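Local coordinates for protein STIV B116 (Sulfolobus turreted icosahedral virus, PDB 2J85) that binds DNA and represents a family that is highly conserved in diverse crenarchaeal viruses, at residues A[5-10]-A[71-76]; A[43-48]-A[64-69]; A[83-88]-A[111-116]. All blocks are in the same frame, centred on the assembly; numbering follows the deposited sequence.

From the N terminus, residues 5-10 start on strand 4-7, run beyond it and open contact 1. Next come strand 20-27, helix 29-41 and strand 45-47, around which residues 43-48 open contact 2. After helix 52-62, residues 64-69 close contact 2 and residues 71-76 then close contact 1. Contact 2 is thus nested inside the loop closed by contact 1. Contact 3 follows in series: residues 83-88 open it, residues 111-116 close it, and the loop between them contains helix 98-106. The mixed sheet runs 20-27, 110-117, 80-86, 4-7, 45-47. Contact 3 joins two of its strands. Contacts 1 and 2 dock the long loop before strand 80-86 onto strands 4-7 and 45-47.

Contact 1 (A[5-10]-A[71-76]); sequences FLTNAF and VEVKMN
Phe5 and Val73 carry this contact. The CG1 methyl of Val73 sits over one face of the Phe5 ring, offset toward the rim, and is 3.4 Å from Phe5 CG. It makes a CH-pi contact, with Val73 CG1 3.7 Å from the centroid of the Phe5 ring. The two side chains reach past one another from opposite sides. Val73 CG1 stands anti to its own nitrogen (chi1 -178°), which puts this methyl on the ring. The second methyl, CG2, turns instead to Thr7, with Val73 CG2 3.9 Å from Thr7 CG2. One valine therefore serves two side chains of strand 4-7.

Phe5 CG is anti to the carbonyl carbon (chi1 -63°), which lays the ring against Val73 and Met75. Met75, a selenomethionine, passes the ring obliquely, its CG 3.7 Å from Phe5 CD1. Lys74 O approaches the far end of the ring, 3.8 Å from Phe5 CZ. The CB of Lys74 is turned away, and NZ makes a hydrogen bond with the backbone oxygen of Asn13. Thr7 turns its hydroxyl from the valine and donates to Ala9 within its own segment, Thr7 OG1 to Ala9 O being 2.7 Å.

Leu6 points the other way, onto Phe32 and Leu36 of helix 29-41. Segment 71-76 thus packs against the sheet face opposite that helix, where Ile46 also touches Phe5. Phe5, Thr7, Val73 and Met75 are all buried. The two segments therefore meet by apolar packing and a CH-pi contact, while the polar bonds of 71-76 go to other residues.

Contact 2 (A[43-48]-A[64-69]); sequences GTLINA and TQLQKN
The amides of Asn69 and Asn47 are the flat groups here. Asn69 donates ND2 to the backbone oxygen of Asn47, with Asn69 ND2 2.8 Å from Asn47 O. The donor lies nearly along the C=O axis (166°), but the oxygen is tilted 21° out of the Asn69 amide plane. To one face of the Asn47 amide lies Leu66 CB, 4.3 Å from Asn47 ND2. At the ND2 end, near the plane, Gln67 O is 2.7 Å from Asn47 ND2. It sits almost on the extension of the CG-ND2 bond, so neither N-H points straight at it and no hydrogen bond forms. Ile55 of helix 52-62 also touches Asn47. The amide oxygen OD1 takes the backbone NH of Ile49, two residues on, an Asx turn that helps fix the rotation of the group.

Asn47 holds CG anti to the backbone nitrogen (chi1 174°), which carries its amide across to the loop. Ala48 CA adds a CA-H...O contact to Asn69 O at 3.5 Å. Further back, Leu45 CD2 meets Leu66 CD2 at 4.4 Å.

The touching parts run 52° apart and form no strand pair. This is a loop held by one side-chain hydrogen bond from Asn69 and by packing, beside strand 45-47, an outermost strand of the mixed beta sheet of this alpha/beta protein.

Contact 3 (A[83-88]-A[111-116]); sequences IIMISQ and SFYEVW
Ile84 and Phe112 run alongside each other, both heading out from the same face of the sheet. Ile84 CG1 is 3.6 Å from Phe112 CE2, and its approach to the ring is oblique. Ile84 CG1 is anti to the backbone nitrogen (chi1 -177°), which carries the chain along the ring. On the same face, Phe112 meets the ring of Phe32 from helix 29-41, and Ile84 touches Leu57 and Val58 of helix 52-62.

The other sheet face carries Ile83, Met85 (a selenomethionine) and Tyr113. The side chain of Met85 runs roughly perpendicular to that of Tyr113. Met85 CG meets the ring edge, 3.4 Å from Tyr113 CE1. The chain then bends, leaving the selenium oblique to the ring in a Met-aromatic contact, 54° off the normal.

These strands, 80-86 and 110-117, are antiparallel neighbours in the mixed sheet. Ile83 with Tyr113 and Met85 with Ser111 are hydrogen-bonded pairs; Ile84 with Phe112 is a non-hydrogen-bonded pair. The backbone hydrogen bond from Ile83 N to Tyr113 O is 2.7 Å. Tyr113 N returns a bond to Ile83 O at 2.9 Å. Met85 N donates a hydrogen bond to Ser111 O at 2.9 Å, and Ser111 N donates one to Met85 O at 3.0 Å.

Beyond the tyrosine, the side chains of Ile83 and Val115 cross obliquely, with Ile83 CD1 3.6 Å from Val115 CG2. Ile12 of the second subunit packs on Ile83, Met85 and Tyr113, and the ring of Phe18 of that subunit meets Tyr113.

Contact 1 (A[5-10]-A[71-76])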
loop_
_atom_site.group_PDB
_atom_site.type_symbol
_atom_site.label_atom_id
_atom_site.label_comp_id
_atom_site.label_asym_id
_atom_site.label_seq_id
_atom_site.Cartn_x
_atom_site.Cartn_y
_atom_site.Cartn_z
ATOM N N PHE A 5 2.898 -8.297 -12.430
ATOM C CA PHE A 5 1.956 -8.841 -11.476
ATOM C C PHE A 5 0.582 -8.175 -11.569
ATOM O O PHE A 5 0.470 -6.943 -11.561
ATOM C CB PHE A 5 2.529 -8.697 -10.073
ATOM C CG PHE A 5 3.805 -9.471 -9.861
ATOM C CD1 PHE A 5 5.047 -8.859 -10.036
ATOM C CD2 PHE A 5 3.765 -10.799 -9.498
ATOM C CE1 PHE A 5 6.228 -9.568 -9.823
ATOM C CE2 PHE A 5 4.948 -11.517 -9.277
ATOM C CZ PHE A 5 6.169 -10.911 -9.448
ATOM N N LEU A 6 -0.463 -8.990 -11.666
ATOM C CA LEU A 6 -1.823 -8.511 -11.554
ATOM C C LEU A 6 -2.281 -8.660 -10.099
ATOM O O LEU A 6 -2.346 -9.770 -9.568
ATOM C CB LEU A 6 -2.733 -9.311 -12.472
ATOM C CG LEU A 6 -4.195 -8.871 -12.442
ATOM C CD1 LEU A 6 -4.301 -7.437 -13.027
ATOM C CD2 LEU A 6 -5.074 -9.871 -13.174
ATOM N N THR A 7 -2.600 -7.534 -9.461
ATOM C CA THR A 7 -2.930 -7.508 -8.036
ATOM C C THR A 7 -4.155 -6.640 -7.792
ATOM O O THR A 7 -4.451 -5.719 -8.568
ATOM C CB THR A 7 -1.769 -6.923 -7.163
ATOM O OG1 THR A 7 -1.636 -5.528 -7.420
ATOM C CG2 THR A 7 -0.466 -7.563 -7.490
ATOM N N ASN A 8 -4.836 -6.938 -6.685
ATOM C CA ASN A 8 -5.929 -6.112 -6.209
ATOM C C ASN A 8 -5.506 -5.182 -5.075
ATOM O O ASN A 8 -6.349 -4.550 -4.450
ATOM C CB ASN A 8 -7.119 -6.975 -5.801
ATOM C CG ASN A 8 -6.896 -7.730 -4.513
ATOM O OD1 ASN A 8 -5.888 -7.560 -3.841
ATOM N ND2 ASN A 8 -7.849 -8.587 -4.169
ATOM N N ALA A 9 -4.196 -5.098 -4.839
ATOM C CA ALA A 9 -3.626 -4.237 -3.818
ATOM C C ALA A 9 -2.210 -3.807 -4.175
ATOM O O ALA A 9 -1.529 -4.481 -4.933
ATOM C CB ALA A 9 -3.631 -4.971 -2.463
ATOM N N PHE A 10 -1.769 -2.676 -3.629
ATOM C CA PHE A 10 -0.350 -2.346 -3.610
ATOM C C PHE A 10 0.137 -2.192 -2.170
ATOM O O PHE A 10 -0.473 -1.487 -1.359
ATOM C CB PHE A 10 0.010 -1.071 -4.369
ATOM C CG PHE A 10 1.482 -0.761 -4.306
ATOM C CD1 PHE A 10 2.395 -1.619 -4.871
ATOM C CD2 PHE A 10 1.949 0.309 -3.578
ATOM C CE1 PHE A 10 3.741 -1.386 -4.766
ATOM C CE2 PHE A 10 3.316 0.551 -3.457
ATOM C CZ PHE A 10 4.205 -0.293 -4.048
ATOM N N VAL A 71 -0.248 -15.907 -4.882
ATOM C CA VAL A 71 1.143 -15.686 -5.192
ATOM C C VAL A 71 1.539 -14.633 -4.182
ATOM O O VAL A 71 0.795 -13.679 -3.959
ATOM C CB VAL A 71 1.290 -15.081 -6.627
ATOM C CG1 VAL A 71 2.733 -14.601 -6.905
ATOM C CG2 VAL A 71 0.821 -16.064 -7.675
ATOM N N GLU A 72 2.681 -14.806 -3.549
ATOM C CA GLU A 72 3.256 -13.721 -2.783
ATOM C C GLU A 72 3.992 -12.861 -3.794
ATOM O O GLU A 72 4.932 -13.333 -4.427
ATOM C CB GLU A 72 4.199 -14.255 -1.714
ATOM C CG GLU A 72 4.609 -13.205 -0.692
ATOM C CD GLU A 72 5.651 -13.726 0.263
ATOM O OE1 GLU A 72 6.646 -14.313 -0.231
ATOM O OE2 GLU A 72 5.471 -13.559 1.498
ATOM N N VAL A 73 3.535 -11.628 -3.991
ATOM C CA VAL A 73 4.143 -10.732 -4.964
ATOM C C VAL A 73 5.414 -10.126 -4.373
ATOM O O VAL A 73 5.389 -9.516 -3.312
ATOM C CB VAL A 73 3.155 -9.630 -5.436
ATOM C CG1 VAL A 73 3.793 -8.732 -6.494
ATOM C CG2 VAL A 73 1.851 -10.263 -5.967
ATOM N N LYS A 74 6.534 -10.361 -5.046
ATOM C CA LYS A 74 7.803 -9.739 -4.705
ATOM C C LYS A 74 8.445 -9.241 -5.991
ATOM O O LYS A 74 8.840 -10.025 -6.843
ATOM C CB LYS A 74 8.726 -10.720 -3.978
ATOM C CG LYS A 74 8.328 -10.979 -2.535
ATOM C CD LYS A 74 8.766 -9.874 -1.592
ATOM C CE LYS A 74 8.175 -10.094 -0.192
ATOM N NZ LYS A 74 8.640 -9.096 0.842
HETATM N N MSE A 75 8.546 -7.926 -6.116
HETATM C CA MSE A 75 8.970 -7.304 -7.360
HETATM C C MSE A 75 10.456 -6.982 -7.359
HETATM O O MSE A 75 10.981 -6.349 -6.412
HETATM C CB MSE A 75 8.189 -6.017 -7.613
HETATM C CG MSE A 75 6.831 -6.227 -8.206
HETATM SE SE MSE A 75 5.823 -4.539 -8.164
HETATM C CE MSE A 75 6.778 -3.433 -9.456
ATOM N N ASN A 76 11.114 -7.412 -8.434
ATOM C CA ASN A 76 12.459 -6.980 -8.753
ATOM C C ASN A 76 12.406 -5.643 -9.458
ATOM O O ASN A 76 11.336 -5.149 -9.800
ATOM C CB ASN A 76 13.153 -8.021 -9.629
ATOM C CG ASN A 76 13.275 -9.371 -8.931
ATOM O OD1 ASN A 76 13.911 -9.484 -7.875
ATOM N ND2 ASN A 76 12.639 -10.396 -9.505
#

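Contact 2 (A[43-48]-A[64-69])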
loop_
_atom_site.group_PDB
_atom_site.type_symbol
_atom_site.label_atom_id
_atom_site.label_comp_id
_atom_site.label_asym_id
_atom_site.label_seq_id
_atom_site.Cartn_x
_atom_site.Cartn_y
_atom_site.Cartn_z
ATOM N N GLY A 43 2.965 -13.495 -22.314
ATOM C CA GLY A 43 3.336 -14.450 -21.292
ATOM C C GLY A 43 4.071 -13.885 -20.092
ATOM O O GLY A 43 4.636 -14.645 -19.319
ATOM N N THR A 44 4.075 -12.566 -19.919
ATOM C CA THR A 44 4.811 -11.971 -18.807
ATOM C C THR A 44 3.918 -11.692 -17.603
ATOM O O THR A 44 4.427 -11.487 -16.502
ATOM C CB THR A 44 5.595 -10.686 -19.218
ATOM O OG1 THR A 44 4.702 -9.721 -19.790
ATOM C CG2 THR A 44 6.742 -11.029 -20.198
ATOM N N LEU A 45 2.598 -11.716 -17.785
ATOM C CA LEU A 45 1.699 -11.524 -16.667
ATOM C C LEU A 45 1.803 -12.664 -15.664
ATOM O O LEU A 45 1.720 -13.824 -16.038
ATOM C CB LEU A 45 0.239 -11.418 -17.115
ATOM C CG LEU A 45 -0.682 -10.903 -15.976
ATOM C CD1 LEU A 45 -0.739 -9.388 -16.023
ATOM C CD2 LEU A 45 -2.089 -11.513 -15.971
ATOM N N ILE A 46 1.976 -12.327 -14.387
ATOM C CA ILE A 46 1.740 -13.268 -13.309
ATOM C C ILE A 46 0.511 -12.768 -12.589
ATOM O O ILE A 46 0.496 -11.653 -12.105
ATOM C CB ILE A 46 2.919 -13.330 -12.358
ATOM C CG1 ILE A 46 4.175 -13.810 -13.104
ATOM C CG2 ILE A 46 2.615 -14.256 -11.147
ATOM C CD1 ILE A 46 5.396 -13.975 -12.171
ATOM N N ASN A 47 -0.521 -13.590 -12.542
ATOM C CA ASN A 47 -1.785 -13.271 -11.893
ATOM C C ASN A 47 -1.693 -13.597 -10.416
ATOM O O ASN A 47 -1.433 -14.735 -10.047
ATOM C CB ASN A 47 -2.916 -14.103 -12.517
ATOM C CG ASN A 47 -4.234 -13.931 -11.805
ATOM O OD1 ASN A 47 -4.528 -12.860 -11.251
ATOM N ND2 ASN A 47 -5.052 -14.989 -11.819
ATOM N N ALA A 48 -1.916 -12.593 -9.583
ATOM C CA ALA A 48 -1.840 -12.732 -8.127
ATOM C C ALA A 48 -3.147 -12.285 -7.462
ATOM O O ALA A 48 -3.147 -11.893 -6.305
ATOM C CB ALA A 48 -0.662 -11.909 -7.591
ATOM N N THR A 64 -11.368 -11.341 -20.256
ATOM C CA THR A 64 -10.291 -12.274 -20.000
ATOM C C THR A 64 -10.917 -13.537 -19.440
ATOM O O THR A 64 -12.129 -13.583 -19.243
ATOM C CB THR A 64 -9.257 -11.655 -19.032
ATOM O OG1 THR A 64 -9.927 -11.036 -17.931
ATOM C CG2 THR A 64 -8.453 -10.587 -19.749
ATOM N N GLN A 65 -10.109 -14.570 -19.218
ATOM C CA GLN A 65 -10.607 -15.809 -18.629
ATOM C C GLN A 65 -9.678 -16.263 -17.517
ATOM O O GLN A 65 -9.274 -17.432 -17.457
ATOM C CB GLN A 65 -10.743 -16.907 -19.704
ATOM C CG GLN A 65 -11.380 -16.424 -20.992
ATOM C CD GLN A 65 -12.007 -17.536 -21.779
ATOM O OE1 GLN A 65 -11.914 -18.704 -21.399
ATOM N NE2 GLN A 65 -12.665 -17.186 -22.887
ATOM N N LEU A 66 -9.343 -15.326 -16.637
ATOM C CA LEU A 66 -8.429 -15.583 -15.532
ATOM C C LEU A 66 -9.101 -16.453 -14.513
ATOM O O LEU A 66 -10.299 -16.337 -14.291
ATOM C CB LEU A 66 -7.993 -14.279 -14.852
ATOM C CG LEU A 66 -7.238 -13.273 -15.732
ATOM C CD1 LEU A 66 -7.200 -11.913 -15.056
ATOM C CD2 LEU A 66 -5.846 -13.777 -16.075
ATOM N N GLN A 67 -8.298 -17.316 -13.897
ATOM C CA GLN A 67 -8.687 -18.074 -12.718
ATOM C C GLN A 67 -7.868 -17.546 -11.546
ATOM O O GLN A 67 -6.760 -17.043 -11.735
ATOM C CB GLN A 67 -8.431 -19.558 -12.952
ATOM C CG GLN A 67 -9.423 -20.200 -13.899
ATOM C CD GLN A 67 -9.075 -21.651 -14.243
ATOM O OE1 GLN A 67 -8.756 -21.964 -15.380
ATOM N NE2 GLN A 67 -9.127 -22.528 -13.258
ATOM N N LYS A 68 -8.417 -17.635 -10.338
ATOM C CA LYS A 68 -7.730 -17.120 -9.156
ATOM C C LYS A 68 -6.401 -17.836 -8.915
ATOM O O LYS A 68 -6.229 -19.020 -9.253
ATOM C CB LYS A 68 -8.614 -17.184 -7.896
ATOM C CG LYS A 68 -9.040 -18.585 -7.448
ATOM C CD LYS A 68 -9.453 -18.567 -5.991
ATOM C CE LYS A 68 -10.194 -19.817 -5.568
ATOM N NZ LYS A 68 -10.879 -19.609 -4.248
ATOM N N ASN A 69 -5.462 -17.101 -8.333
ATOM C CA ASN A 69 -4.126 -17.611 -8.114
ATOM C C ASN A 69 -3.496 -16.855 -6.953
ATOM O O ASN A 69 -3.385 -15.630 -7.005
ATOM C CB ASN A 69 -3.309 -17.448 -9.398
ATOM C CG ASN A 69 -1.943 -18.118 -9.329
ATOM O OD1 ASN A 69 -1.793 -19.227 -8.802
ATOM N ND2 ASN A 69 -0.935 -17.446 -9.888
#

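Contact 3 (A[83-88]-A[111-116])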
loop_
_atom_site.group_PDB
_atom_site.type_symbol
_atom_site.label_atom_id
_atom_site.label_comp_id
_atom_site.label_asym_id
_atom_site.label_seq_id
_atom_site.Cartn_x
_atom_site.Cartn_y
_atom_site.Cartn_z
ATOM N N ILE A 83 -2.677 -2.882 -11.234
ATOM C CA ILE A 83 -3.428 -2.971 -9.997
ATOM C C ILE A 83 -4.895 -2.564 -10.185
ATOM O O ILE A 83 -5.184 -1.558 -10.820
ATOM C CB ILE A 83 -2.758 -2.134 -8.875
ATOM C CG1 ILE A 83 -1.253 -2.452 -8.827
ATOM C CG2 ILE A 83 -3.499 -2.370 -7.526
ATOM C CD1 ILE A 83 -0.464 -1.871 -7.660
ATOM N N ILE A 84 -5.802 -3.381 -9.633
ATOM C CA ILE A 84 -7.223 -3.034 -9.524
ATOM C C ILE A 84 -7.563 -2.816 -8.039
ATOM O O ILE A 84 -7.374 -3.709 -7.203
ATOM C CB ILE A 84 -8.163 -4.107 -10.149
ATOM C CG1 ILE A 84 -9.634 -3.650 -10.059
ATOM C CG2 ILE A 84 -7.958 -5.467 -9.496
ATOM C CD1 ILE A 84 -10.663 -4.610 -10.700
HETATM N N MSE A 85 -8.066 -1.620 -7.731
HETATM C CA MSE A 85 -8.396 -1.248 -6.369
HETATM C C MSE A 85 -9.901 -1.104 -6.258
HETATM O O MSE A 85 -10.493 -0.268 -6.920
HETATM C CB MSE A 85 -7.729 0.072 -6.001
HETATM C CG MSE A 85 -6.241 0.121 -6.278
HETATM SE SE MSE A 85 -5.103 0.120 -4.699
HETATM C CE MSE A 85 -5.895 -1.507 -3.929
ATOM N N ILE A 86 -10.512 -1.930 -5.423
ATOM C CA ILE A 86 -11.931 -1.797 -5.110
ATOM C C ILE A 86 -12.073 -1.266 -3.681
ATOM O O ILE A 86 -11.431 -1.779 -2.775
ATOM C CB ILE A 86 -12.660 -3.151 -5.283
ATOM C CG1 ILE A 86 -12.329 -3.750 -6.664
ATOM C CG2 ILE A 86 -14.167 -2.973 -5.132
ATOM C CD1 ILE A 86 -12.647 -5.227 -6.800
ATOM N N SER A 87 -12.879 -0.216 -3.505
ATOM C CA SER A 87 -13.230 0.306 -2.160
ATOM C C SER A 87 -14.105 -0.693 -1.370
ATOM O O SER A 87 -13.682 -1.232 -0.340
ATOM C CB SER A 87 -13.961 1.666 -2.217
ATOM O OG SER A 87 -13.983 2.244 -3.508
ATOM N N GLN A 88 -15.321 -0.930 -1.857
ATOM C CA GLN A 88 -16.246 -1.847 -1.193
ATOM C C GLN A 88 -15.742 -3.282 -1.324
ATOM O O GLN A 88 -15.130 -3.638 -2.336
ATOM C CB GLN A 88 -17.662 -1.718 -1.782
ATOM C CG GLN A 88 -17.868 -2.306 -3.207
ATOM C CD GLN A 88 -19.325 -2.168 -3.699
ATOM O OE1 GLN A 88 -19.952 -1.109 -3.542
ATOM N NE2 GLN A 88 -19.865 -3.244 -4.281
ATOM N N SER A 111 -10.770 1.644 -9.255
ATOM C CA SER A 111 -9.687 2.399 -9.860
ATOM C C SER A 111 -8.601 1.431 -10.309
ATOM O O SER A 111 -8.477 0.322 -9.781
ATOM C CB SER A 111 -9.092 3.388 -8.863
ATOM O OG SER A 111 -10.066 4.286 -8.367
ATOM N N PHE A 112 -7.805 1.869 -11.282
ATOM C CA PHE A 112 -6.750 1.039 -11.835
ATOM C C PHE A 112 -5.454 1.805 -11.803
ATOM O O PHE A 112 -5.449 3.016 -11.960
ATOM C CB PHE A 112 -7.070 0.616 -13.273
ATOM C CG PHE A 112 -8.398 -0.030 -13.428
ATOM C CD1 PHE A 112 -9.482 0.696 -13.857
ATOM C CD2 PHE A 112 -8.562 -1.369 -13.141
ATOM C CE1 PHE A 112 -10.717 0.093 -14.002
ATOM C CE2 PHE A 112 -9.791 -1.984 -13.288
ATOM C CZ PHE A 112 -10.872 -1.253 -13.723
ATOM N N TYR A 113 -4.363 1.085 -11.557
ATOM C CA TYR A 113 -3.039 1.693 -11.453
ATOM C C TYR A 113 -2.016 0.796 -12.073
ATOM O O TYR A 113 -2.217 -0.420 -12.238
ATOM C CB TYR A 113 -2.634 1.997 -10.005
ATOM C CG TYR A 113 -3.648 2.848 -9.273
ATOM C CD1 TYR A 113 -4.704 2.252 -8.607
ATOM C CD2 TYR A 113 -3.572 4.244 -9.273
ATOM C CE1 TYR A 113 -5.669 3.022 -7.964
ATOM C CE2 TYR A 113 -4.546 5.028 -8.624
ATOM C CZ TYR A 113 -5.591 4.393 -7.974
ATOM O OH TYR A 113 -6.586 5.070 -7.309
ATOM N N GLU A 114 -0.913 1.416 -12.458
ATOM C CA GLU A 114 0.224 0.664 -12.892
ATOM C C GLU A 114 1.393 1.149 -12.060
ATOM O O GLU A 114 1.548 2.356 -11.872
ATOM C CB GLU A 114 0.455 0.885 -14.376
ATOM C CG GLU A 114 1.556 0.033 -14.940
ATOM C CD GLU A 114 1.727 0.233 -16.423
ATOM O OE1 GLU A 114 1.120 1.186 -16.999
ATOM O OE2 GLU A 114 2.477 -0.571 -17.013
ATOM N N VAL A 115 2.213 0.216 -11.584
ATOM C CA VAL A 115 3.374 0.557 -10.788
ATOM C C VAL A 115 4.561 -0.070 -11.478
ATOM O O VAL A 115 4.549 -1.268 -11.772
ATOM C CB VAL A 115 3.231 0.051 -9.322
ATOM C CG1 VAL A 115 4.441 0.392 -8.483
ATOM C CG2 VAL A 115 1.931 0.613 -8.714
ATOM N N TRP A 116 5.582 0.749 -11.740
ATOM C CA TRP A 116 6.850 0.259 -12.278
ATOM C C TRP A 116 8.045 1.002 -11.667
ATOM O O TRP A 116 7.892 2.011 -11.001
ATOM C CB TRP A 116 6.854 0.348 -13.811
ATOM C CG TRP A 116 7.001 1.719 -14.353
ATOM C CD1 TRP A 116 8.169 2.345 -14.659
ATOM C CD2 TRP A 116 5.958 2.638 -14.676
ATOM N NE1 TRP A 116 7.924 3.608 -15.151
ATOM C CE2 TRP A 116 6.570 3.816 -15.159
ATOM C CE3 TRP A 116 4.573 2.593 -14.590
ATOM C CZ2 TRP A 116 5.837 4.927 -15.577
ATOM C CZ3 TRP A 116 3.834 3.721 -15.001
ATOM C CH2 TRP A 116 4.470 4.857 -15.483
#